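Local coordinates for protein insect group II chitinase (Ostrinia furnacalis, PDB 5Y2B) that probably hydrolyses the beta-1,4 linkages of chitin, as a family 18 glycoside hydrolase that holds a row of N-acetylglucosamine units along its cleft, at residues Y12-S17 / M344-D349; Y19-G24 / Y278-G283; G84-S89 / W133-S138. All blocks are in the same frame, centred on the assembly; numbering follows the deposited sequence.

Contact 1 (Y12-S17 / M344-D349); sequences YYTNWS and MIWALD. With NAG (2-acetamido-2-deoxy-beta-D-glucopyranose), chain B; NAG (2-acetamido-2-deoxy-beta-D-glucopyranose), chain C; NAG (2-acetamido-2-deoxy-beta-D-glucopyranose), chain D.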
loop_
_atom_site.group_PDB
_atom_site.type_symbol
_atom_site.label_atom_id
_atom_site.label_comp_id
_atom_site.label_asym_id
_atom_site.label_seq_id
_atom_site.Cartn_x
_atom_site.Cartn_y
_atom_site.Cartn_z
ATOM N N TYR A 12 -5.612 2.939 3.085
ATOM C CA TYR A 12 -6.088 1.571 3.054
ATOM C C TYR A 12 -6.618 1.181 4.439
ATOM O O TYR A 12 -5.954 1.401 5.470
ATOM C CB TYR A 12 -4.954 0.648 2.574
ATOM C CG TYR A 12 -4.876 0.591 1.056
ATOM C CD1 TYR A 12 -4.118 1.521 0.335
ATOM C CD2 TYR A 12 -5.630 -0.351 0.334
ATOM C CE1 TYR A 12 -4.070 1.495 -1.069
ATOM C CE2 TYR A 12 -5.591 -0.394 -1.048
ATOM C CZ TYR A 12 -4.803 0.530 -1.747
ATOM O OH TYR A 12 -4.773 0.483 -3.120
ATOM N N TYR A 13 -7.850 0.670 4.457
ATOM C CA TYR A 13 -8.442 -0.017 5.600
ATOM C C TYR A 13 -8.295 -1.529 5.370
ATOM O O TYR A 13 -8.422 -1.991 4.235
ATOM C CB TYR A 13 -9.933 0.386 5.723
ATOM C CG TYR A 13 -10.678 -0.502 6.659
ATOM C CD1 TYR A 13 -10.667 -0.244 8.027
ATOM C CD2 TYR A 13 -11.338 -1.632 6.193
ATOM C CE1 TYR A 13 -11.280 -1.084 8.905
ATOM C CE2 TYR A 13 -11.985 -2.478 7.073
ATOM C CZ TYR A 13 -11.944 -2.188 8.430
ATOM O OH TYR A 13 -12.569 -2.989 9.326
ATOM N N THR A 14 -8.012 -2.312 6.414
ATOM C CA THR A 14 -7.881 -3.759 6.216
ATOM C C THR A 14 -8.850 -4.504 7.123
ATOM O O THR A 14 -8.883 -4.255 8.332
ATOM C CB THR A 14 -6.460 -4.277 6.460
ATOM O OG1 THR A 14 -6.097 -4.096 7.834
ATOM C CG2 THR A 14 -5.444 -3.561 5.556
ATOM N N ASN A 15 -9.653 -5.411 6.545
ATOM C CA ASN A 15 -10.663 -6.016 7.393
ATOM C C ASN A 15 -10.056 -6.976 8.426
ATOM O O ASN A 15 -10.677 -7.202 9.471
ATOM C CB ASN A 15 -11.763 -6.702 6.567
ATOM C CG ASN A 15 -11.263 -7.805 5.672
ATOM O OD1 ASN A 15 -10.093 -8.153 5.680
ATOM N ND2 ASN A 15 -12.153 -8.340 4.880
ATOM N N TRP A 16 -8.842 -7.493 8.211
ATOM C CA TRP A 16 -8.313 -8.467 9.158
ATOM C C TRP A 16 -7.650 -7.833 10.377
ATOM O O TRP A 16 -7.251 -8.561 11.306
ATOM C CB TRP A 16 -7.318 -9.401 8.451
ATOM C CG TRP A 16 -6.108 -8.702 7.942
ATOM C CD1 TRP A 16 -4.930 -8.498 8.620
ATOM C CD2 TRP A 16 -5.934 -8.087 6.640
ATOM N NE1 TRP A 16 -4.047 -7.823 7.824
ATOM C CE2 TRP A 16 -4.623 -7.560 6.608
ATOM C CE3 TRP A 16 -6.747 -7.962 5.498
ATOM C CZ2 TRP A 16 -4.106 -6.906 5.487
ATOM C CZ3 TRP A 16 -6.233 -7.312 4.381
ATOM C CH2 TRP A 16 -4.916 -6.791 4.387
ATOM N N SER A 17 -7.520 -6.508 10.414
ATOM C CA SER A 17 -6.944 -5.875 11.591
ATOM C C SER A 17 -7.889 -5.932 12.790
ATOM O O SER A 17 -7.494 -5.546 13.896
ATOM C CB SER A 17 -6.580 -4.424 11.261
ATOM O OG SER A 17 -7.714 -3.828 10.669
ATOM N N MET A 344 -0.519 8.031 -0.300
ATOM C CA MET A 344 -1.283 6.848 0.066
ATOM C C MET A 344 -0.592 6.174 1.252
ATOM O O MET A 344 0.642 6.115 1.290
ATOM C CB MET A 344 -1.365 5.884 -1.135
ATOM C CG MET A 344 -1.977 4.517 -0.852
ATOM S SD MET A 344 -0.806 3.262 -0.283
ATOM C CE MET A 344 -0.147 2.638 -1.852
ATOM N N ILE A 345 -1.351 5.609 2.199
ATOM C CA ILE A 345 -0.705 4.852 3.274
ATOM C C ILE A 345 -1.205 3.413 3.289
ATOM O O ILE A 345 -2.399 3.141 3.102
ATOM C CB ILE A 345 -0.882 5.509 4.670
ATOM C CG1 ILE A 345 -2.351 5.515 5.077
ATOM C CG2 ILE A 345 -0.329 6.891 4.653
ATOM C CD1 ILE A 345 -2.589 5.613 6.544
ATOM N N TRP A 346 -0.271 2.496 3.513
ATOM C CA TRP A 346 -0.549 1.122 3.908
ATOM C C TRP A 346 -0.055 0.973 5.350
ATOM O O TRP A 346 1.164 0.949 5.583
ATOM C CB TRP A 346 0.174 0.106 3.002
ATOM C CG TRP A 346 -0.234 -1.261 3.407
ATOM C CD1 TRP A 346 0.326 -2.038 4.391
ATOM C CD2 TRP A 346 -1.396 -1.955 2.957
ATOM N NE1 TRP A 346 -0.395 -3.197 4.537
ATOM C CE2 TRP A 346 -1.454 -3.173 3.666
ATOM C CE3 TRP A 346 -2.376 -1.678 1.996
ATOM C CZ2 TRP A 346 -2.451 -4.108 3.449
ATOM C CZ3 TRP A 346 -3.369 -2.603 1.792
ATOM C CH2 TRP A 346 -3.400 -3.807 2.507
ATOM N N ALA A 347 -0.954 0.860 6.330
ATOM C CA ALA A 347 -2.429 0.954 6.293
ATOM C C ALA A 347 -2.865 1.685 7.603
ATOM O O ALA A 347 -2.035 1.883 8.507
ATOM C CB ALA A 347 -3.051 -0.413 6.225
ATOM N N LEU A 348 -4.144 2.068 7.690
ATOM C CA LEU A 348 -4.638 2.873 8.812
ATOM C C LEU A 348 -4.271 2.257 10.145
ATOM O O LEU A 348 -3.842 2.956 11.073
ATOM C CB LEU A 348 -6.165 3.004 8.736
ATOM C CG LEU A 348 -6.586 4.089 7.754
ATOM C CD1 LEU A 348 -8.042 3.863 7.355
ATOM C CD2 LEU A 348 -6.324 5.470 8.384
ATOM N N ASP A 349 -4.399 0.939 10.233
ATOM C CA ASP A 349 -4.348 0.178 11.471
ATOM C C ASP A 349 -2.932 -0.146 11.920
ATOM O O ASP A 349 -2.763 -0.764 12.981
ATOM C CB ASP A 349 -5.084 -1.128 11.276
ATOM C CG ASP A 349 -4.589 -1.884 10.024
ATOM O OD1 ASP A 349 -3.629 -2.699 10.125
ATOM O OD2 ASP A 349 -5.154 -1.618 8.925
HETATM C C1 NAG B . 0.981 -4.595 -0.865
HETATM C C2 NAG B . -0.512 -5.061 -0.942
HETATM C C3 NAG B . -0.948 -5.793 0.335
HETATM C C4 NAG B . 0.256 -6.028 1.244
HETATM C C5 NAG B . 0.960 -4.710 1.564
HETATM C C6 NAG B . 2.279 -4.928 2.265
HETATM C C7 NAG B . -1.299 -2.702 -0.962
HETATM C C8 NAG B . -2.374 -1.751 -1.518
HETATM N N2 NAG B . -1.434 -3.999 -1.306
HETATM O O3 NAG B . -1.548 -7.023 -0.066
HETATM O O4 NAG B . -0.136 -6.462 2.543
HETATM O O5 NAG B . 1.235 -3.943 0.394
HETATM O O6 NAG B . 2.880 -3.683 2.554
HETATM O O7 NAG B . -0.377 -2.289 -0.225
HETATM C C1 NAG C . -3.168 -10.833 5.539
HETATM C C2 NAG C . -4.427 -11.629 5.351
HETATM C C3 NAG C . -5.090 -11.892 6.708
HETATM C C4 NAG C . -4.100 -12.497 7.703
HETATM C C5 NAG C . -2.808 -11.662 7.756
HETATM C C6 NAG C . -1.698 -12.331 8.553
HETATM C C7 NAG C . -5.816 -11.459 3.312
HETATM C C8 NAG C . -6.805 -10.588 2.550
HETATM N N2 NAG C . -5.353 -10.944 4.456
HETATM O O3 NAG C . -6.216 -12.729 6.519
HETATM O O4 NAG C . -4.595 -12.372 9.032
HETATM O O5 NAG C . -2.319 -11.474 6.435
HETATM O O6 NAG C . -0.655 -11.421 8.851
HETATM O O7 NAG C . -5.456 -12.570 2.904
HETATM C C1 NAG D . -0.197 -7.806 2.864
HETATM C C2 NAG D . -0.179 -7.885 4.380
HETATM C C3 NAG D . -0.561 -9.274 4.830
HETATM C C4 NAG D . -1.927 -9.578 4.241
HETATM C C5 NAG D . -1.850 -9.476 2.710
HETATM C C6 NAG D . -3.190 -9.694 2.035
HETATM C C7 NAG D . 1.286 -6.320 5.599
HETATM C C8 NAG D . 2.730 -6.020 6.039
HETATM N N2 NAG D . 1.107 -7.462 4.924
HETATM O O3 NAG D . -0.590 -9.290 6.240
HETATM O O4 NAG D . -2.308 -10.915 4.456
HETATM O O5 NAG D . -1.447 -8.150 2.395
HETATM O O6 NAG D . -3.051 -9.792 0.634
HETATM O O7 NAG D . 0.330 -5.571 5.867
HETATM O O HOH W 1 -3.125 -4.561 8.519
HETATM O O HOH W 2 -7.603 -0.690 8.850
#
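Tyr12 and Trp346 illustrate how two neighbouring strands can present aromatic groups to a sugar. Tyr12 CG lies 3.5 Å from Trp346 CE3, and the ring planes meet at 47°, neither stacked nor edge-to-face. Setting CG of Trp346 opposite its own backbone nitrogen (chi1 -176°) swings the indole across toward Tyr12 and Thr14. At the rim of the tyrosine, Met344 CG comes in the ring plane to 3.7 Å from Tyr12 CE1, and bends at chi2 and chi3 bring its sulfur alongside in an oblique Met-aromatic contact. One face of the Tyr12 ring receives the acetamido methyl of NAG (chain B), with Tyr12 CZ 3.3 Å from its C8, while Tyr12 OH hydrogen-bonds to Asp124. The same sugar covers a face of Trp346, whose NE1 donates from the indole edge to O7 of NAG (chain D) at 2.8 Å.

Strands 8-14 and 342-346 run parallel here, the first and last strands that close the (beta/alpha)8 barrel. Tyr12 N hydrogen-bonds to Ile345 O at 3.2 Å and Leu348 N to Tyr12 O at 2.9 Å, on the two sides of a non-proline cis peptide between Trp346 and Ala347, a known feature of family 18 enzymes.

Beyond the dense aromatic layer the contact turns polar and wetter, though still buried. Thr14 OG1 donates to Asp349 OD2 at 2.9 Å, arriving from above the carboxylate plane. One water donates to Thr14 OG1 and Asp349 OD1, and a second links Thr14 N to OD2. Asp349 OD1 also forms a salt bridge with Arg20.

Contact 2 (Y19-G24 / Y278-G283); sequences YRPGIG and YTRAKG. With NAG (2-acetamido-2-deoxy-beta-D-glucopyranose), chain E.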
loop_
_atom_site.group_PDB
_atom_site.type_symbol
_atom_site.label_atom_id
_atom_site.label_comp_id
_atom_site.label_asym_id
_atom_site.label_seq_id
_atom_site.Cartn_x
_atom_site.Cartn_y
_atom_site.Cartn_z
ATOM N N TYR A 19 -8.877 -8.808 13.875
ATOM C CA TYR A 19 -8.467 -10.045 14.530
ATOM C C TYR A 19 -7.123 -9.869 15.225
ATOM O O TYR A 19 -6.172 -10.568 14.917
ATOM C CB TYR A 19 -8.384 -11.168 13.505
ATOM C CG TYR A 19 -9.669 -11.440 12.791
ATOM C CD1 TYR A 19 -10.656 -12.179 13.405
ATOM C CD2 TYR A 19 -9.898 -10.984 11.488
ATOM C CE1 TYR A 19 -11.831 -12.483 12.772
ATOM C CE2 TYR A 19 -11.106 -11.260 10.841
ATOM C CZ TYR A 19 -12.067 -12.036 11.507
ATOM O OH TYR A 19 -13.280 -12.379 10.949
ATOM N N ARG A 20 -7.052 -8.920 16.158
ATOM C CA ARG A 20 -5.804 -8.586 16.822
ATOM C C ARG A 20 -6.093 -8.387 18.307
ATOM O O ARG A 20 -7.175 -7.889 18.661
ATOM C CB ARG A 20 -5.126 -7.322 16.231
ATOM C CG ARG A 20 -4.414 -7.624 14.900
ATOM C CD ARG A 20 -3.817 -6.387 14.244
ATOM N NE ARG A 20 -3.322 -6.731 12.923
ATOM C CZ ARG A 20 -3.034 -5.865 11.960
ATOM N NH1 ARG A 20 -3.153 -4.558 12.169
ATOM N NH2 ARG A 20 -2.604 -6.328 10.780
ATOM N N PRO A 21 -5.176 -8.773 19.195
ATOM C CA PRO A 21 -5.471 -8.663 20.627
ATOM C C PRO A 21 -5.337 -7.231 21.109
ATOM O O PRO A 21 -4.571 -6.432 20.560
ATOM C CB PRO A 21 -4.424 -9.575 21.279
ATOM C CG PRO A 21 -3.227 -9.480 20.351
ATOM C CD PRO A 21 -3.864 -9.412 18.942
ATOM N N GLY A 22 -6.121 -6.914 22.144
ATOM C CA GLY A 22 -5.828 -5.755 22.973
ATOM C C GLY A 22 -5.886 -4.497 22.145
ATOM O O GLY A 22 -6.811 -4.309 21.349
ATOM N N ILE A 23 -4.872 -3.637 22.292
ATOM C CA ILE A 23 -4.869 -2.375 21.570
ATOM C C ILE A 23 -4.623 -2.542 20.084
ATOM O O ILE A 23 -4.765 -1.580 19.341
ATOM C CB ILE A 23 -3.808 -1.408 22.122
ATOM C CG1 ILE A 23 -2.443 -2.064 22.008
ATOM C CG2 ILE A 23 -4.173 -1.004 23.501
ATOM C CD1 ILE A 23 -1.346 -1.321 22.650
ATOM N N GLY A 24 -4.229 -3.723 19.627
ATOM C CA GLY A 24 -4.015 -3.875 18.203
ATOM C C GLY A 24 -5.304 -4.028 17.437
ATOM O O GLY A 24 -5.307 -3.913 16.205
ATOM N N TYR A 278 1.059 -8.093 18.275
ATOM C CA TYR A 278 -0.205 -7.668 17.696
ATOM C C TYR A 278 -0.358 -8.052 16.240
ATOM O O TYR A 278 -1.421 -8.530 15.856
ATOM C CB TYR A 278 -0.348 -6.169 17.820
ATOM C CG TYR A 278 -0.369 -5.749 19.237
ATOM C CD1 TYR A 278 -1.548 -5.787 19.964
ATOM C CD2 TYR A 278 0.798 -5.342 19.874
ATOM C CE1 TYR A 278 -1.567 -5.404 21.282
ATOM C CE2 TYR A 278 0.790 -4.963 21.191
ATOM C CZ TYR A 278 -0.400 -4.992 21.889
ATOM O OH TYR A 278 -0.420 -4.587 23.199
ATOM N N THR A 279 0.674 -7.849 15.419
ATOM C CA THR A 279 0.534 -8.168 14.003
ATOM C C THR A 279 0.800 -9.645 13.707
ATOM O O THR A 279 0.278 -10.155 12.723
ATOM C CB THR A 279 1.459 -7.274 13.164
ATOM O OG1 THR A 279 2.767 -7.247 13.731
ATOM C CG2 THR A 279 0.937 -5.828 13.120
ATOM N N ARG A 280 1.509 -10.321 14.604
ATOM C CA ARG A 280 1.767 -11.759 14.505
ATOM C C ARG A 280 2.159 -12.310 13.136
ATOM O O ARG A 280 1.574 -13.276 12.648
ATOM C CB ARG A 280 0.567 -12.543 15.048
ATOM C CG ARG A 280 -0.009 -11.981 16.337
ATOM C CD ARG A 280 -1.068 -12.905 16.919
ATOM N NE ARG A 280 -2.159 -13.145 15.980
ATOM C CZ ARG A 280 -2.951 -12.194 15.496
ATOM N NH1 ARG A 280 -2.775 -10.931 15.863
ATOM N NH2 ARG A 280 -3.921 -12.503 14.646
ATOM N N ALA A 281 3.164 -11.693 12.537
ATOM C CA ALA A 281 3.703 -12.119 11.261
ATOM C C ALA A 281 5.206 -11.868 11.268
ATOM O O ALA A 281 5.645 -10.715 11.318
ATOM C CB ALA A 281 3.028 -11.379 10.099
ATOM N N LYS A 282 5.977 -12.955 11.215
ATOM C CA LYS A 282 7.413 -12.875 11.000
ATOM C C LYS A 282 7.727 -11.997 9.795
ATOM O O LYS A 282 7.067 -12.075 8.761
ATOM C CB LYS A 282 7.975 -14.279 10.802
ATOM C CG LYS A 282 9.413 -14.325 10.360
ATOM C CD LYS A 282 9.858 -15.769 10.158
ATOM C CE LYS A 282 9.749 -16.545 11.469
ATOM N NZ LYS A 282 10.556 -15.942 12.607
ATOM N N GLY A 283 8.707 -11.122 9.941
ATOM C CA GLY A 283 9.099 -10.273 8.844
ATOM C C GLY A 283 8.588 -8.838 8.894
ATOM O O GLY A 283 9.198 -7.984 8.237
HETATM C C1 NAG E . -5.404 -13.447 9.518
HETATM C C2 NAG E . -5.264 -13.628 11.033
HETATM C C3 NAG E . -6.261 -14.668 11.557
HETATM C C4 NAG E . -7.675 -14.311 11.113
HETATM C C5 NAG E . -7.720 -14.213 9.579
HETATM C C6 NAG E . -9.080 -13.830 9.044
HETATM C C7 NAG E . -3.011 -13.098 11.934
HETATM C C8 NAG E . -1.635 -13.670 12.248
HETATM N N2 NAG E . -3.894 -13.966 11.420
HETATM O O3 NAG E . -6.138 -14.717 12.962
HETATM O O4 NAG E . -8.656 -15.248 11.550
HETATM O O5 NAG E . -6.816 -13.188 9.164
HETATM O O6 NAG E . -8.955 -13.164 7.798
HETATM O O7 NAG E . -3.292 -11.913 12.117
HETATM O O HOH W 3 -2.311 -9.327 11.420
#
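Tyr19 begins the contact with its carbonyl: Arg280 NH2 donates to Tyr19 O at 3.0 Å, nearly in line with the carbonyl bond but tilted out of the guanidinium plane. The Tyr19 ring lays one face against NAG (chain E), the sugar whose acetamido group also meets Arg280, O7 of the sugar being 2.7 Å from Arg280 NH2. Arg20 follows: its CG passes 3.3 Å from Tyr278 O, and the extended chain beyond takes the guanidinium on to Thr279, whose methyl sits over the centre of one face. From Arg20 NH2 a water leads on to Thr279 O and to O7 of the sugar, while NH1 is engaged by the salt bridge to Asp349. Pro21 O faces the edge of the Tyr278 ring, 3.1 Å from Tyr278 CD1, and accepts Gly24 N. Ile23 then brings CG1 to 3.5 Å from Tyr278 CE1. Such a meeting of the loop after the first barrel strand with the inserted region after strand 244-257 is consistent with the wall of a chitinase cleft, here at a sugar-binding subsite.

Contact 3 (G84-S89 / W133-S138); sequences GGWNDS and WQVDCS. With NAG (2-acetamido-2-deoxy-beta-D-glucopyranose), chain D; NAG (2-acetamido-2-deoxy-beta-D-glucopyranose), chain F; NAG (2-acetamido-2-deoxy-beta-D-glucopyranose), chain C; NAG (2-acetamido-2-deoxy-beta-D-glucopyranose), chain B.
Trp86 is covered on both faces, by a sugar on one and by the side chain of Gln134 on the other. NAG (chain F) sets its N2 over the indole, 3.4 Å from Trp86 CE2. Across the ring, the Gln134 amide plane lies only 14° from the indole plane and stacks on it, with Gln134 CG in a CH-pi contact over the six-membered ring, 3.7 Å from its centroid. An extended chain beyond CG carries Gln134 NE2 across the face of the indole, from where it donates to Trp86 O at 2.8 Å, above the carbonyl plane. Ser89 N reaches Trp86 O from the opposite face at 3.1 Å, so two bonds grip this oxygen. Val135 CG2 finishes the packing at the ring edge, 3.7 Å from Trp86 CZ3. The type I' turn from Trp133 to Asp136 brings Gln134 and Val135 up to the indole. On the sugar side, Trp86 N donates to O3 of NAG (chain B), and Asn87 uses N for O6 of NAG (chain D) and ND2 for O7 of NAG (chain C). A tryptophan with a sugar on one face and a glutamine stacked on the other, set on the loops after strands 78-84 and 122-126, is consistent with an aromatic platform in a family 18 substrate cleft.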
loop_
_atom_site.group_PDB
_atom_site.type_symbol
_atom_site.label_atom_id
_atom_site.label_comp_id
_atom_site.label_asym_id
_atom_site.label_seq_id
_atom_site.Cartn_x
_atom_site.Cartn_y
_atom_site.Cartn_z
ATOM N N GLY A 84 -8.237 -8.007 -4.624
ATOM C CA GLY A 84 -6.975 -8.682 -4.811
ATOM C C GLY A 84 -6.105 -8.673 -3.580
ATOM O O GLY A 84 -6.470 -9.265 -2.560
ATOM N N GLY A 85 -4.951 -8.003 -3.662
ATOM C CA GLY A 85 -3.956 -8.041 -2.610
ATOM C C GLY A 85 -2.951 -9.167 -2.819
ATOM O O GLY A 85 -3.133 -10.056 -3.638
ATOM N N TRP A 86 -1.871 -9.124 -2.037
ATOM C CA TRP A 86 -0.775 -10.079 -2.182
ATOM C C TRP A 86 -1.247 -11.531 -2.101
ATOM O O TRP A 86 -0.898 -12.350 -2.952
ATOM C CB TRP A 86 0.287 -9.826 -1.115
ATOM C CG TRP A 86 1.480 -10.748 -1.241
ATOM C CD1 TRP A 86 1.771 -11.808 -0.450
ATOM C CD2 TRP A 86 2.532 -10.688 -2.227
ATOM N NE1 TRP A 86 2.942 -12.405 -0.855
ATOM C CE2 TRP A 86 3.425 -11.747 -1.948
ATOM C CE3 TRP A 86 2.810 -9.839 -3.309
ATOM C CZ2 TRP A 86 4.571 -11.991 -2.713
ATOM C CZ3 TRP A 86 3.970 -10.072 -4.065
ATOM C CH2 TRP A 86 4.824 -11.144 -3.761
ATOM N N ASN A 87 -2.005 -11.883 -1.058
ATOM C CA ASN A 87 -2.365 -13.287 -0.859
ATOM C C ASN A 87 -3.341 -13.780 -1.921
ATOM O O ASN A 87 -3.308 -14.962 -2.284
ATOM C CB ASN A 87 -2.987 -13.496 0.527
ATOM C CG ASN A 87 -1.955 -13.478 1.638
ATOM O OD1 ASN A 87 -0.744 -13.555 1.399
ATOM N ND2 ASN A 87 -2.432 -13.390 2.869
ATOM N N ASP A 88 -4.232 -12.908 -2.422
ATOM C CA ASP A 88 -5.115 -13.375 -3.487
ATOM C C ASP A 88 -4.397 -13.525 -4.827
ATOM O O ASP A 88 -4.962 -14.117 -5.759
ATOM C CB ASP A 88 -6.336 -12.446 -3.652
ATOM C CG ASP A 88 -7.561 -13.212 -4.124
ATOM O OD1 ASP A 88 -7.762 -14.343 -3.610
ATOM O OD2 ASP A 88 -8.297 -12.715 -5.004
ATOM N N SER A 89 -3.174 -13.010 -4.941
ATOM C CA SER A 89 -2.420 -13.005 -6.195
ATOM C C SER A 89 -1.459 -14.176 -6.318
ATOM O O SER A 89 -0.632 -14.176 -7.235
ATOM C CB SER A 89 -1.619 -11.714 -6.340
ATOM O OG SER A 89 -2.432 -10.555 -6.339
ATOM N N TRP A 133 3.322 -12.615 -11.384
ATOM C CA TRP A 133 2.551 -13.121 -10.263
ATOM C C TRP A 133 3.436 -13.159 -9.033
ATOM O O TRP A 133 4.484 -13.810 -9.034
ATOM C CB TRP A 133 1.996 -14.524 -10.563
ATOM C CG TRP A 133 1.305 -14.689 -11.903
ATOM C CD1 TRP A 133 0.896 -13.694 -12.771
ATOM C CD2 TRP A 133 0.933 -15.926 -12.516
ATOM N NE1 TRP A 133 0.306 -14.254 -13.894
ATOM C CE2 TRP A 133 0.304 -15.617 -13.753
ATOM C CE3 TRP A 133 1.066 -17.273 -12.140
ATOM C CZ2 TRP A 133 -0.177 -16.607 -14.610
ATOM C CZ3 TRP A 133 0.585 -18.243 -12.975
ATOM C CH2 TRP A 133 -0.015 -17.913 -14.209
ATOM N N GLN A 134 3.020 -12.440 -7.988
ATOM C CA GLN A 134 3.834 -12.273 -6.787
ATOM C C GLN A 134 5.293 -11.986 -7.135
ATOM O O GLN A 134 6.211 -12.463 -6.471
ATOM C CB GLN A 134 3.677 -13.499 -5.892
ATOM C CG GLN A 134 2.281 -13.493 -5.245
ATOM C CD GLN A 134 2.148 -14.456 -4.053
ATOM O OE1 GLN A 134 2.824 -15.480 -3.986
ATOM N NE2 GLN A 134 1.274 -14.118 -3.111
ATOM N N VAL A 135 5.491 -11.183 -8.177
ATOM C CA VAL A 135 6.763 -10.594 -8.576
ATOM C C VAL A 135 7.587 -11.602 -9.380
ATOM O O VAL A 135 8.684 -11.278 -9.833
ATOM C CB VAL A 135 7.565 -10.035 -7.375
ATOM C CG1 VAL A 135 8.679 -9.108 -7.845
ATOM C CG2 VAL A 135 6.676 -9.214 -6.473
ATOM N N ASP A 136 7.064 -12.805 -9.614
ATOM C CA ASP A 136 7.802 -13.807 -10.402
ATOM C C ASP A 136 7.406 -13.681 -11.882
ATOM O O ASP A 136 6.410 -14.266 -12.320
ATOM C CB ASP A 136 7.549 -15.216 -9.862
ATOM C CG ASP A 136 8.490 -16.277 -10.484
ATOM O OD1 ASP A 136 9.045 -16.047 -11.593
ATOM O OD2 ASP A 136 8.658 -17.352 -9.869
ATOM N N CYS A 137 8.224 -12.950 -12.666
ATOM C CA CYS A 137 7.907 -12.632 -14.066
ATOM C C CYS A 137 7.986 -13.826 -15.011
ATOM O O CYS A 137 7.469 -13.735 -16.131
ATOM C CB CYS A 137 8.809 -11.516 -14.595
ATOM S SG CYS A 137 8.482 -9.819 -13.853
ATOM N N SER A 138 8.571 -14.942 -14.593
ATOM C CA SER A 138 8.528 -16.148 -15.411
ATOM C C SER A 138 7.195 -16.900 -15.338
ATOM O O SER A 138 6.969 -17.773 -16.189
ATOM C CB SER A 138 9.662 -17.086 -14.998
ATOM O OG SER A 138 9.400 -17.619 -13.714
HETATM C C1 NAG D . -0.197 -7.806 2.864
HETATM C C2 NAG D . -0.179 -7.885 4.380
HETATM C C3 NAG D . -0.561 -9.274 4.830
HETATM C C4 NAG D . -1.927 -9.578 4.241
HETATM C C5 NAG D . -1.850 -9.476 2.710
HETATM C C6 NAG D . -3.190 -9.694 2.035
HETATM C C7 NAG D . 1.286 -6.320 5.599
HETATM C C8 NAG D . 2.730 -6.020 6.039
HETATM N N2 NAG D . 1.107 -7.462 4.924
HETATM O O3 NAG D . -0.590 -9.290 6.240
HETATM O O4 NAG D . -2.308 -10.915 4.456
HETATM O O5 NAG D . -1.447 -8.150 2.395
HETATM O O6 NAG D . -3.051 -9.792 0.634
HETATM O O7 NAG D . 0.330 -5.571 5.867
HETATM C C1 NAG F . 5.617 -7.927 -1.385
HETATM C C2 NAG F . 4.937 -8.268 -0.086
HETATM C C3 NAG F . 3.478 -7.883 -0.127
HETATM C C4 NAG F . 3.288 -6.483 -0.692
HETATM C C5 NAG F . 4.188 -6.140 -1.889
HETATM C C6 NAG F . 4.217 -4.650 -2.183
HETATM C C7 NAG F . 5.724 -10.208 1.214
HETATM C C8 NAG F . 5.797 -11.735 1.227
HETATM N N2 NAG F . 5.091 -9.683 0.165
HETATM O O3 NAG F . 2.992 -7.860 1.195
HETATM O O4 NAG F . 1.933 -6.369 -1.150
HETATM O O5 NAG F . 5.523 -6.551 -1.619
HETATM O O6 NAG F . 4.362 -4.365 -3.568
HETATM O O7 NAG F . 6.218 -9.508 2.108
HETATM C C1 NAG C . -3.168 -10.833 5.539
HETATM C C2 NAG C . -4.427 -11.629 5.351
HETATM C C3 NAG C . -5.090 -11.892 6.708
HETATM C C4 NAG C . -4.100 -12.497 7.703
HETATM C C5 NAG C . -2.808 -11.662 7.756
HETATM C C6 NAG C . -1.698 -12.331 8.553
HETATM C C7 NAG C . -5.816 -11.459 3.312
HETATM C C8 NAG C . -6.805 -10.588 2.550
HETATM N N2 NAG C . -5.353 -10.944 4.456
HETATM O O3 NAG C . -6.216 -12.729 6.519
HETATM O O4 NAG C . -4.595 -12.372 9.032
HETATM O O5 NAG C . -2.319 -11.474 6.435
HETATM O O6 NAG C . -0.655 -11.421 8.851
HETATM O O7 NAG C . -5.456 -12.570 2.904
HETATM C C1 NAG B . 0.981 -4.595 -0.865
HETATM C C2 NAG B . -0.512 -5.061 -0.942
HETATM C C3 NAG B . -0.948 -5.793 0.335
HETATM C C4 NAG B . 0.256 -6.028 1.244
HETATM C C5 NAG B . 0.960 -4.710 1.564
HETATM C C6 NAG B . 2.279 -4.928 2.265
HETATM C C7 NAG B . -1.299 -2.702 -0.962
HETATM C C8 NAG B . -2.374 -1.751 -1.518
HETATM N N2 NAG B . -1.434 -3.999 -1.306
HETATM O O3 NAG B . -1.548 -7.023 -0.066
HETATM O O4 NAG B . -0.136 -6.462 2.543
HETATM O O5 NAG B . 1.235 -3.943 0.394
HETATM O O6 NAG B . 2.880 -3.683 2.554
HETATM O O7 NAG B . -0.377 -2.289 -0.225
HETATM O O HOH W 4 0.697 -15.790 -0.187
#

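From the N terminus, the chain runs up the first barrel strand into 12-17, whose partner 344-349 lies 327 residues on, so contact 1 closes nearly the whole barrel, joining first strand to last. Soon after, 19-24 opens a second loop, shut at 278-283; contact 2 therefore falls within contact 1 and ties the first strand's outgoing loop to the region following strand 244-257. Contact 3 is innermost, a short closure between the loops after strands 78-84 and 122-126. The three nest and none cross. Contacts 1 and 2 touch through the Asp349-Arg20 salt bridge; contacts 1 and 3 do not touch, but share three sugars across the cleft.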